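Local atomic coordinates of gamma-glutamyltransferase 1 Threonine peptidase. MEROPS family T03 (Pseudomonas nitroreducens, PDB entry 7D9E), a protein that transfers the gamma-glutamyl group of glutathione and related compounds to amino acids or peptides, or to water, as an N-terminal nucleophile hydrolase of the threonine peptidase type. Residues S5-D8 / N12-S15; L87-P92 / T99-V104; N106-F111 / E116-A121. One frame throughout, in Å; residues are numbered along the deposited sequence.

Interaction 1 (S5-D8 / N12-S15); sequences SIVD and NAVS
Ser5 and Ser15 face each other as a non-hydrogen-bonded antiparallel pair. Their OG atoms stay 4.0 Å apart; Ser5 OG is hydrogen-bonded to Gln168 O and His3 NE2, Ser15 OG to Ser77 O. At Ile6 the strands are joined through the backbone: Ile6 N gives its hydrogen to Val14 O and Val14 N returns one to Ile6 O, both at 2.9 Å. This is a beta hairpin of strands 2-7 and 13-19, part of the layered alpha-beta-beta-alpha fold of N-terminal nucleophile hydrolases, and a strand of the large subunit extends its sheet across the interface. The side chains of Ile6 and Val14 turn to one face of the hairpin. Ser5, Val7, Ala13 and Ser15 turn to the other, against strands 77-81, 84-90 and 168-173. Val7 lays CG2 beside Ala13 CB at 4.1 Å, while Val7 CA lies 3.2 Å from Asn12 O. Past the strand, Asp8 N donates to that same Asn12 O over 2.9 Å. With chi1 at 71°, the Asp8 carboxylate swings over to Asn12, its plane 75° from the amide. Asn12 N meets Asp8 OD1 from above the carboxylate plane (3.0 Å), and Asn12 ND2 reaches the syn lone pair of Asp8 OD2 (3.0 Å). Asp8 OD2 also accepts from Ala53 N of the large subunit, and Asn12 OD1 from Asp85 N of that subunit.

Interaction 2 (L87-P92 / T99-V104); sequences LVLGTP and TSIFQV
Leu89, Gly90 and Thr91 meet Ser100, Ile101 and Val104 through apolar contacts, with no hydrogen bond between the two segments. Leu89 CD1 touches two helix residues, lying 3.9 Å from Val104 CG1 and 4.2 Å from Ile101 CG2. Its CG sits between the backbone N and the carbonyl carbon (chi1 77°), a position from which the branch reaches both. The longer branch of Ile101 reaches to the strand's C-terminal end: Ile101 CD1 packs 4.1 Å from Gly90 CA, and Ile101 CG1 lies 3.9 Å from Thr91 CG2. Thr91 CG2 also approaches Ser100 CB at 4.3 Å. Helix 97-109 thus packs on one face of the sheet containing strand 84-90, an alpha-on-beta layer of the N-terminal nucleophile hydrolase fold; the axes of 87-90 and 99-104 are 149° apart. Val88 points to the other face, against the hairpin of strands 2-7 and 13-19. Some side-chain bonds lie within a segment. Thr91 OG1 donates to Pro92 O, in the carbonyl plane on a lone pair, and also bonds Asp166 N; Pro92 itself borders the bound 6-diazenyl-5-oxo-L-norleucine. On the helix, Thr99 O is gripped from opposite faces of its plane by Gln103 N and Gln103 NE2, each at 3.0 Å; Gln103 NE2 also bonds Val124 O.

Interaction 3 (N106-F111 / E116-A121); sequences NNVYDF and EKAVAA
A helix-loop-helix turn brings the C-terminal end of helix 97-109 against the short helix 115-120, and Asn107 and Ala118 form the nearest CA pair, 5.1 Å apart. The small alanine lets the helices come this near. Asn107 CB touches Ala118 CB at 3.6 Å, and Val108 CG2 closes on the same Ala118 CB at 3.7 Å, so this methyl is flanked by two successive residues of the longer helix. Packing around the pair is continued by Leu113 of the connecting loop and by Leu294 of the large subunit, both of which lie against Asn107. Nearby, the longer helix is tied to that subunit by the salt bridge from Asp110 OD2 to its Lys282 NZ. The polar part of the contact is the Asn107 amide. Its CG lies anti to the carbonyl carbon (chi1 -66°), which directs the group across the gap toward the last turn of the shorter helix. There Asn107 ND2 comes within 3.7 Å of Ala121 CB, at the first residue to leave helical geometry. Asn107 ND2 donates to Ala118 O over 3.1 Å in a nearly straight bond, 165° at the hydrogen, lying in the amide plane and meeting a lone pair of the carbonyl oxygen.

The three contacts follow one another along the chain. Interactions 1 and 2 pass from hairpin to sheet to helix: interaction 1 is the hairpin, interaction 2 joins the sheet of strand 84-90 to helix 97-109, and interaction 3 ties the far end of that helix to helix 115-120. The centres of interactions 1 and 2 are about 15 Å apart, yet they touch through Val88, which packs on Ser5, Val7 and Ser15, and a weak hydrogen bond joins Ser15 OG to Leu89 O. Interactions 2 and 3, centres about 10 Å apart, share helix 97-109. Interactions 1 and 3 do not touch. Thr1, the nucleophile, immediately precedes strand 2-7, and Pro92 of interaction 2 lines the ligand pocket; interaction 3 lies away from the site.

Interaction 1 (S5-D8 / N12-S15)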
ATOM      1  N   SER B   5      -1.713   3.925  10.773  1.00 14.69           N
ATOM      2  CA  SER B   5      -0.547   3.952  11.653  1.00 15.04           C
ATOM      3  C   SER B   5      -1.031   4.030  13.089  1.00 15.85           C
ATOM      4  O   SER B   5      -1.947   4.812  13.395  1.00 17.27           O
ATOM      5  CB  SER B   5       0.288   5.192  11.325  1.00 17.09           C
ATOM      6  OG  SER B   5       0.874   5.078  10.020  1.00 18.00           O
ATOM      7  N   ILE B   6      -0.407   3.241  13.980  1.00 16.78           N
ATOM      8  CA  ILE B   6      -0.777   3.206  15.391  1.00 16.84           C
ATOM      9  C   ILE B   6       0.487   3.142  16.236  1.00 17.96           C
ATOM     10  O   ILE B   6       1.438   2.429  15.905  1.00 19.59           O
ATOM     11  CB  ILE B   6      -1.690   2.011  15.731  1.00 18.38           C
ATOM     12  CG1 ILE B   6      -3.018   2.121  14.959  1.00 18.65           C
ATOM     13  CG2 ILE B   6      -1.979   1.925  17.197  1.00 19.57           C
ATOM     14  CD1 ILE B   6      -3.815   0.835  14.912  1.00 20.10           C
ATOM     15  N   VAL B   7       0.482   3.880  17.337  1.00 17.89           N
ATOM     16  CA  VAL B   7       1.511   3.790  18.366  1.00 17.76           C
ATOM     17  C   VAL B   7       0.787   3.665  19.700  1.00 22.17           C
ATOM     18  O   VAL B   7      -0.165   4.408  19.957  1.00 24.85           O
ATOM     19  CB  VAL B   7       2.437   5.024  18.372  1.00 21.53           C
ATOM     20  CG1 VAL B   7       3.470   4.935  19.501  1.00 26.74           C
ATOM     21  CG2 VAL B   7       3.141   5.153  17.032  1.00 21.48           C
ATOM     22  N   ASP B   8       1.235   2.744  20.562  1.00 21.65           N
ATOM     23  CA  ASP B   8       0.651   2.618  21.890  1.00 23.50           C
ATOM     24  C   ASP B   8       1.556   3.289  22.919  1.00 26.56           C
ATOM     25  O   ASP B   8       2.672   3.705  22.613  1.00 27.35           O
ATOM     26  CB  ASP B   8       0.303   1.157  22.219  1.00 27.63           C
ATOM     27  CG  ASP B   8       1.520   0.274  22.467  1.00 30.20           C
ATOM     28  OD1 ASP B   8       2.596   0.766  22.851  1.00 29.75           O
ATOM     29  OD2 ASP B   8       1.387  -0.945  22.250  1.00 30.16           O
ATOM     30  N   ASN B  12       5.167   0.779  21.287  1.00 25.50           N
ATOM     31  CA  ASN B  12       5.017  -0.162  20.189  1.00 22.35           C
ATOM     32  C   ASN B  12       4.291   0.520  19.039  1.00 23.20           C
ATOM     33  O   ASN B  12       3.434   1.382  19.240  1.00 23.97           O
ATOM     34  CB  ASN B  12       4.184  -1.356  20.635  1.00 26.10           C
ATOM     35  CG  ASN B  12       4.765  -2.068  21.807  1.00 28.70           C
ATOM     36  OD1 ASN B  12       5.983  -2.288  21.884  1.00 29.42           O
ATOM     37  ND2 ASN B  12       3.915  -2.372  22.787  1.00 34.50           N
ATOM     38  N   ALA B  13       4.633   0.121  17.824  1.00 19.34           N
ATOM     39  CA  ALA B  13       4.082   0.756  16.641  1.00 20.66           C
ATOM     40  C   ALA B  13       3.672  -0.286  15.618  1.00 19.00           C
ATOM     41  O   ALA B  13       4.315  -1.320  15.456  1.00 19.84           O
ATOM     42  CB  ALA B  13       5.099   1.723  16.013  1.00 21.83           C
ATOM     43  N   VAL B  14       2.587   0.014  14.910  1.00 17.90           N
ATOM     44  CA  VAL B  14       2.132  -0.761  13.760  1.00 17.58           C
ATOM     45  C   VAL B  14       1.904   0.196  12.596  1.00 17.96           C
ATOM     46  O   VAL B  14       1.217   1.218  12.746  1.00 17.75           O
ATOM     47  CB  VAL B  14       0.842  -1.551  14.058  1.00 19.37           C
ATOM     48  CG1 VAL B  14       0.285  -2.179  12.756  1.00 20.72           C
ATOM     49  CG2 VAL B  14       1.066  -2.613  15.109  1.00 21.03           C
ATOM     50  N   SER B  15       2.454  -0.152  11.429  1.00 15.84           N
ATOM     51  CA  SER B  15       2.200   0.548  10.182  1.00 16.37           C
ATOM     52  C   SER B  15       1.652  -0.490   9.216  1.00 16.10           C
ATOM     53  O   SER B  15       2.349  -1.444   8.884  1.00 15.02           O
ATOM     54  CB  SER B  15       3.522   1.125   9.676  1.00 17.57           C
ATOM     55  OG  SER B  15       3.304   2.138   8.721  1.00 17.78           O
TER

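Interaction 2 (L87-P92 / T99-V104)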
ATOM      1  N   LEU B  87       8.806   8.029  13.907  1.00 18.40           N
ATOM      2  CA  LEU B  87       7.839   8.381  12.878  1.00 17.39           C
ATOM      3  C   LEU B  87       7.234   7.110  12.321  1.00 20.52           C
ATOM      4  O   LEU B  87       7.962   6.162  12.028  1.00 22.06           O
ATOM      5  CB  LEU B  87       8.517   9.176  11.754  1.00 20.02           C
ATOM      6  CG  LEU B  87       7.581   9.781  10.696  1.00 22.18           C
ATOM      7  CD1 LEU B  87       6.757  10.901  11.309  1.00 23.30           C
ATOM      8  CD2 LEU B  87       8.388  10.277   9.497  1.00 21.68           C
ATOM      9  N   VAL B  88       5.913   7.088  12.179  1.00 17.77           N
ATOM     10  CA  VAL B  88       5.200   5.955  11.600  1.00 17.53           C
ATOM     11  C   VAL B  88       4.397   6.506  10.442  1.00 18.21           C
ATOM     12  O   VAL B  88       3.696   7.508  10.609  1.00 17.63           O
ATOM     13  CB  VAL B  88       4.266   5.296  12.627  1.00 15.57           C
ATOM     14  CG1 VAL B  88       3.674   4.016  12.052  1.00 18.38           C
ATOM     15  CG2 VAL B  88       5.024   4.976  13.917  1.00 17.69           C
ATOM     16  N   LEU B  89       4.535   5.894   9.267  1.00 16.51           N
ATOM     17  CA  LEU B  89       3.850   6.445   8.114  1.00 14.24           C
ATOM     18  C   LEU B  89       3.672   5.412   7.013  1.00 14.36           C
ATOM     19  O   LEU B  89       4.377   4.410   6.939  1.00 15.88           O
ATOM     20  CB  LEU B  89       4.546   7.696   7.553  1.00 15.97           C
ATOM     21  CG  LEU B  89       5.820   7.526   6.718  1.00 15.79           C
ATOM     22  CD1 LEU B  89       6.207   8.863   6.073  1.00 20.29           C
ATOM     23  CD2 LEU B  89       6.986   7.021   7.529  1.00 20.41           C
ATOM     24  N   GLY B  90       2.714   5.712   6.145  1.00 14.44           N
ATOM     25  CA  GLY B  90       2.466   4.911   4.960  1.00 14.52           C
ATOM     26  C   GLY B  90       1.355   5.559   4.175  1.00 14.55           C
ATOM     27  O   GLY B  90       0.763   6.559   4.605  1.00 14.51           O
ATOM     28  N   THR B  91       1.067   4.993   3.013  1.00 13.86           N
ATOM     29  CA  THR B  91       0.125   5.634   2.106  1.00 13.00           C
ATOM     30  C   THR B  91      -0.321   4.647   1.028  1.00 14.37           C
ATOM     31  O   THR B  91       0.432   3.740   0.662  1.00 14.04           O
ATOM     32  CB  THR B  91       0.763   6.871   1.443  1.00 13.10           C
ATOM     33  OG1 THR B  91      -0.171   7.507   0.572  1.00 15.35           O
ATOM     34  CG2 THR B  91       2.009   6.519   0.639  1.00 13.73           C
ATOM     35  N   PRO B  92      -1.504   4.884   0.456  1.00 14.32           N
ATOM     36  CA  PRO B  92      -1.883   4.293  -0.833  1.00 15.20           C
ATOM     37  C   PRO B  92      -1.239   5.058  -1.981  1.00 16.58           C
ATOM     38  O   PRO B  92      -0.553   6.064  -1.794  1.00 14.83           O
ATOM     39  CB  PRO B  92      -3.390   4.499  -0.866  1.00 15.58           C
ATOM     40  CG  PRO B  92      -3.621   5.781  -0.071  1.00 14.95           C
ATOM     41  CD  PRO B  92      -2.616   5.675   1.034  1.00 14.85           C
ATOM     42  N   THR B  99       7.535   6.849  -3.704  1.00 16.50           N
ATOM     43  CA  THR B  99       7.981   8.213  -3.977  1.00 16.22           C
ATOM     44  C   THR B  99       7.272   9.216  -3.076  1.00 15.04           C
ATOM     45  O   THR B  99       7.877  10.235  -2.695  1.00 15.95           O
ATOM     46  CB  THR B  99       7.836   8.602  -5.452  1.00 17.76           C
ATOM     47  OG1 THR B  99       6.469   8.585  -5.830  1.00 16.88           O
ATOM     48  CG2 THR B  99       8.689   7.688  -6.356  1.00 18.01           C
ATOM     49  N   SER B 100       6.003   8.957  -2.719  1.00 14.94           N
ATOM     50  CA  SER B 100       5.337   9.862  -1.777  1.00 15.32           C
ATOM     51  C   SER B 100       5.939   9.764  -0.378  1.00 13.19           C
ATOM     52  O   SER B 100       6.142  10.787   0.282  1.00 14.87           O
ATOM     53  CB  SER B 100       3.844   9.613  -1.713  1.00 15.51           C
ATOM     54  OG  SER B 100       3.142  10.288  -2.764  1.00 17.58           O
ATOM     55  N   ILE B 101       6.228   8.546   0.089  1.00 13.80           N
ATOM     56  CA  ILE B 101       6.897   8.402   1.380  1.00 14.75           C
ATOM     57  C   ILE B 101       8.246   9.125   1.383  1.00 16.41           C
ATOM     58  O   ILE B 101       8.582   9.833   2.347  1.00 15.33           O
ATOM     59  CB  ILE B 101       7.023   6.924   1.747  1.00 15.15           C
ATOM     60  CG1 ILE B 101       5.642   6.392   2.066  1.00 16.32           C
ATOM     61  CG2 ILE B 101       7.987   6.741   2.937  1.00 17.56           C
ATOM     62  CD1 ILE B 101       5.547   4.914   2.220  1.00 18.78           C
ATOM     63  N   PHE B 102       9.030   8.964   0.308  1.00 15.83           N
ATOM     64  CA  PHE B 102      10.317   9.639   0.178  1.00 14.49           C
ATOM     65  C   PHE B 102      10.157  11.143   0.306  1.00 15.37           C
ATOM     66  O   PHE B 102      10.937  11.793   1.006  1.00 16.73           O
ATOM     67  CB  PHE B 102      10.904   9.264  -1.183  1.00 17.11           C
ATOM     68  CG  PHE B 102      12.219   9.915  -1.529  1.00 17.29           C
ATOM     69  CD1 PHE B 102      13.297   9.914  -0.647  1.00 18.15           C
ATOM     70  CD2 PHE B 102      12.405  10.448  -2.796  1.00 20.11           C
ATOM     71  CE1 PHE B 102      14.519  10.448  -1.036  1.00 19.37           C
ATOM     72  CE2 PHE B 102      13.621  10.990  -3.166  1.00 21.14           C
ATOM     73  CZ  PHE B 102      14.662  10.981  -2.290  1.00 17.57           C
ATOM     74  N   GLN B 103       9.150  11.713  -0.367  1.00 15.19           N
ATOM     75  CA  GLN B 103       8.940  13.152  -0.280  1.00 14.26           C
ATOM     76  C   GLN B 103       8.585  13.563   1.137  1.00 15.49           C
ATOM     77  O   GLN B 103       9.125  14.538   1.654  1.00 15.97           O
ATOM     78  CB  GLN B 103       7.867  13.589  -1.284  1.00 14.84           C
ATOM     79  CG  GLN B 103       8.410  13.608  -2.723  1.00 16.44           C
ATOM     80  CD  GLN B 103       7.315  13.729  -3.759  1.00 16.28           C
ATOM     81  OE1 GLN B 103       6.979  14.839  -4.204  1.00 16.84           O
ATOM     82  NE2 GLN B 103       6.751  12.596  -4.154  1.00 15.83           N
ATOM     83  N   VAL B 104       7.709  12.812   1.801  1.00 15.79           N
ATOM     84  CA  VAL B 104       7.371  13.172   3.172  1.00 14.64           C
ATOM     85  C   VAL B 104       8.605  13.093   4.070  1.00 14.73           C
ATOM     86  O   VAL B 104       8.821  13.967   4.925  1.00 16.80           O
ATOM     87  CB  VAL B 104       6.196  12.337   3.704  1.00 15.88           C
ATOM     88  CG1 VAL B 104       5.956  12.616   5.186  1.00 16.92           C
ATOM     89  CG2 VAL B 104       4.913  12.625   2.915  1.00 17.39           C
TER

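Interaction 3 (N106-F111 / E116-A121)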
ATOM      1  N   ASN B 106      11.728  13.492   3.154  1.00 15.86           N
ATOM      2  CA  ASN B 106      12.550  14.661   2.849  1.00 17.39           C
ATOM      3  C   ASN B 106      11.999  15.906   3.541  1.00 17.54           C
ATOM      4  O   ASN B 106      12.759  16.715   4.074  1.00 19.69           O
ATOM      5  CB  ASN B 106      12.592  14.918   1.344  1.00 17.08           C
ATOM      6  CG  ASN B 106      13.337  13.833   0.584  1.00 20.24           C
ATOM      7  OD1 ASN B 106      14.032  13.009   1.163  1.00 20.85           O
ATOM      8  ND2 ASN B 106      13.246  13.895  -0.729  1.00 20.15           N
ATOM      9  N   ASN B 107      10.679  16.056   3.551  1.00 17.06           N
ATOM     10  CA  ASN B 107      10.065  17.243   4.147  1.00 17.13           C
ATOM     11  C   ASN B 107      10.303  17.297   5.649  1.00 20.41           C
ATOM     12  O   ASN B 107      10.559  18.376   6.204  1.00 19.88           O
ATOM     13  CB  ASN B 107       8.572  17.205   3.835  1.00 15.73           C
ATOM     14  CG  ASN B 107       8.298  17.345   2.360  1.00 16.57           C
ATOM     15  OD1 ASN B 107       9.214  17.617   1.579  1.00 17.82           O
ATOM     16  ND2 ASN B 107       7.042  17.177   1.964  1.00 18.92           N
ATOM     17  N   VAL B 108      10.212  16.150   6.321  1.00 19.18           N
ATOM     18  CA  VAL B 108      10.443  16.098   7.761  1.00 19.11           C
ATOM     19  C   VAL B 108      11.923  16.238   8.092  1.00 20.39           C
ATOM     20  O   VAL B 108      12.296  17.007   8.981  1.00 21.96           O
ATOM     21  CB  VAL B 108       9.864  14.789   8.335  1.00 18.98           C
ATOM     22  CG1 VAL B 108      10.291  14.607   9.782  1.00 21.17           C
ATOM     23  CG2 VAL B 108       8.357  14.752   8.204  1.00 23.70           C
ATOM     24  N   TYR B 109      12.786  15.474   7.416  1.00 19.77           N
ATOM     25  CA  TYR B 109      14.175  15.318   7.839  1.00 19.68           C
ATOM     26  C   TYR B 109      15.154  16.267   7.173  1.00 25.34           C
ATOM     27  O   TYR B 109      16.224  16.528   7.738  1.00 29.93           O
ATOM     28  CB  TYR B 109      14.633  13.861   7.639  1.00 21.53           C
ATOM     29  CG  TYR B 109      13.994  12.942   8.632  1.00 21.46           C
ATOM     30  CD1 TYR B 109      14.535  12.817   9.899  1.00 21.42           C
ATOM     31  CD2 TYR B 109      12.870  12.208   8.331  1.00 22.40           C
ATOM     32  CE1 TYR B 109      13.967  11.992  10.845  1.00 24.52           C
ATOM     33  CE2 TYR B 109      12.274  11.397   9.276  1.00 20.18           C
ATOM     34  CZ  TYR B 109      12.829  11.277  10.522  1.00 21.41           C
ATOM     35  OH  TYR B 109      12.293  10.491  11.498  1.00 25.84           O
ATOM     36  N   ASP B 110      14.848  16.763   5.984  1.00 22.18           N
ATOM     37  CA  ASP B 110      15.717  17.710   5.305  1.00 24.28           C
ATOM     38  C   ASP B 110      15.185  19.129   5.337  1.00 24.34           C
ATOM     39  O   ASP B 110      15.949  20.053   5.587  1.00 28.17           O
ATOM     40  CB  ASP B 110      15.946  17.272   3.855  1.00 22.99           C
ATOM     41  CG  ASP B 110      16.716  15.949   3.765  1.00 33.85           C
ATOM     42  OD1 ASP B 110      17.199  15.454   4.807  1.00 38.86           O
ATOM     43  OD2 ASP B 110      16.826  15.401   2.646  1.00 38.63           O
ATOM     44  N   PHE B 111      13.893  19.328   5.105  1.00 20.73           N
ATOM     45  CA  PHE B 111      13.330  20.672   5.196  1.00 21.69           C
ATOM     46  C   PHE B 111      12.826  21.014   6.586  1.00 22.94           C
ATOM     47  O   PHE B 111      12.511  22.183   6.846  1.00 23.42           O
ATOM     48  CB  PHE B 111      12.237  20.868   4.147  1.00 19.38           C
ATOM     49  CG  PHE B 111      12.760  20.815   2.744  1.00 20.55           C
ATOM     50  CD1 PHE B 111      13.441  21.887   2.205  1.00 22.41           C
ATOM     51  CD2 PHE B 111      12.593  19.672   1.973  1.00 23.52           C
ATOM     52  CE1 PHE B 111      13.943  21.846   0.927  1.00 24.21           C
ATOM     53  CE2 PHE B 111      13.097  19.613   0.681  1.00 21.91           C
ATOM     54  CZ  PHE B 111      13.779  20.709   0.163  1.00 22.56           C
ATOM     55  N   GLU B 116       2.373  18.307   9.859  1.00 20.28           N
ATOM     56  CA  GLU B 116       1.171  18.634   9.094  1.00 20.01           C
ATOM     57  C   GLU B 116       1.532  19.271   7.758  1.00 18.92           C
ATOM     58  O   GLU B 116       0.908  18.978   6.732  1.00 19.97           O
ATOM     59  CB  GLU B 116       0.238  19.536   9.903  1.00 25.58           C
ATOM     60  N   LYS B 117       2.546  20.132   7.747  1.00 21.09           N
ATOM     61  CA  LYS B 117       2.984  20.752   6.503  1.00 18.35           C
ATOM     62  C   LYS B 117       3.697  19.751   5.618  1.00 18.98           C
ATOM     63  O   LYS B 117       3.548  19.789   4.394  1.00 19.00           O
ATOM     64  CB  LYS B 117       3.909  21.933   6.800  1.00 20.80           C
ATOM     65  CG  LYS B 117       3.248  23.021   7.621  1.00 25.66           C
ATOM     66  CD  LYS B 117       2.410  23.915   6.741  1.00 28.01           C
ATOM     67  CE  LYS B 117       1.791  25.049   7.554  1.00 30.62           C
ATOM     68  NZ  LYS B 117       0.569  25.621   6.941  1.00 43.01           N
ATOM     69  N   ALA B 118       4.476  18.851   6.221  1.00 16.99           N
ATOM     70  CA  ALA B 118       5.185  17.838   5.454  1.00 16.88           C
ATOM     71  C   ALA B 118       4.219  16.920   4.716  1.00 16.95           C
ATOM     72  O   ALA B 118       4.516  16.471   3.614  1.00 18.00           O
ATOM     73  CB  ALA B 118       6.052  16.999   6.397  1.00 17.95           C
ATOM     74  N   VAL B 119       3.071  16.632   5.315  1.00 15.80           N
ATOM     75  CA  VAL B 119       2.068  15.784   4.684  1.00 15.85           C
ATOM     76  C   VAL B 119       1.201  16.574   3.708  1.00 16.48           C
ATOM     77  O   VAL B 119       0.790  16.043   2.667  1.00 17.74           O
ATOM     78  CB  VAL B 119       1.240  15.111   5.790  1.00 18.55           C
ATOM     79  CG1 VAL B 119       0.020  14.428   5.227  1.00 20.92           C
ATOM     80  CG2 VAL B 119       2.077  14.077   6.534  1.00 18.68           C
ATOM     81  N   ALA B 120       0.883  17.822   4.025  1.00 15.73           N
ATOM     82  CA  ALA B 120       0.021  18.598   3.149  1.00 17.16           C
ATOM     83  C   ALA B 120       0.742  19.082   1.901  1.00 17.35           C
ATOM     84  O   ALA B 120       0.077  19.439   0.931  1.00 18.47           O
ATOM     85  CB  ALA B 120      -0.539  19.817   3.877  1.00 18.74           C
ATOM     86  N   ALA B 121       2.070  19.119   1.916  1.00 16.35           N
ATOM     87  CA  ALA B 121       2.823  19.665   0.801  1.00 16.30           C
ATOM     88  C   ALA B 121       2.500  18.956  -0.508  1.00 15.90           C
ATOM     89  O   ALA B 121       2.267  17.738  -0.549  1.00 16.34           O
ATOM     90  CB  ALA B 121       4.318  19.581   1.091  1.00 16.95           C
TER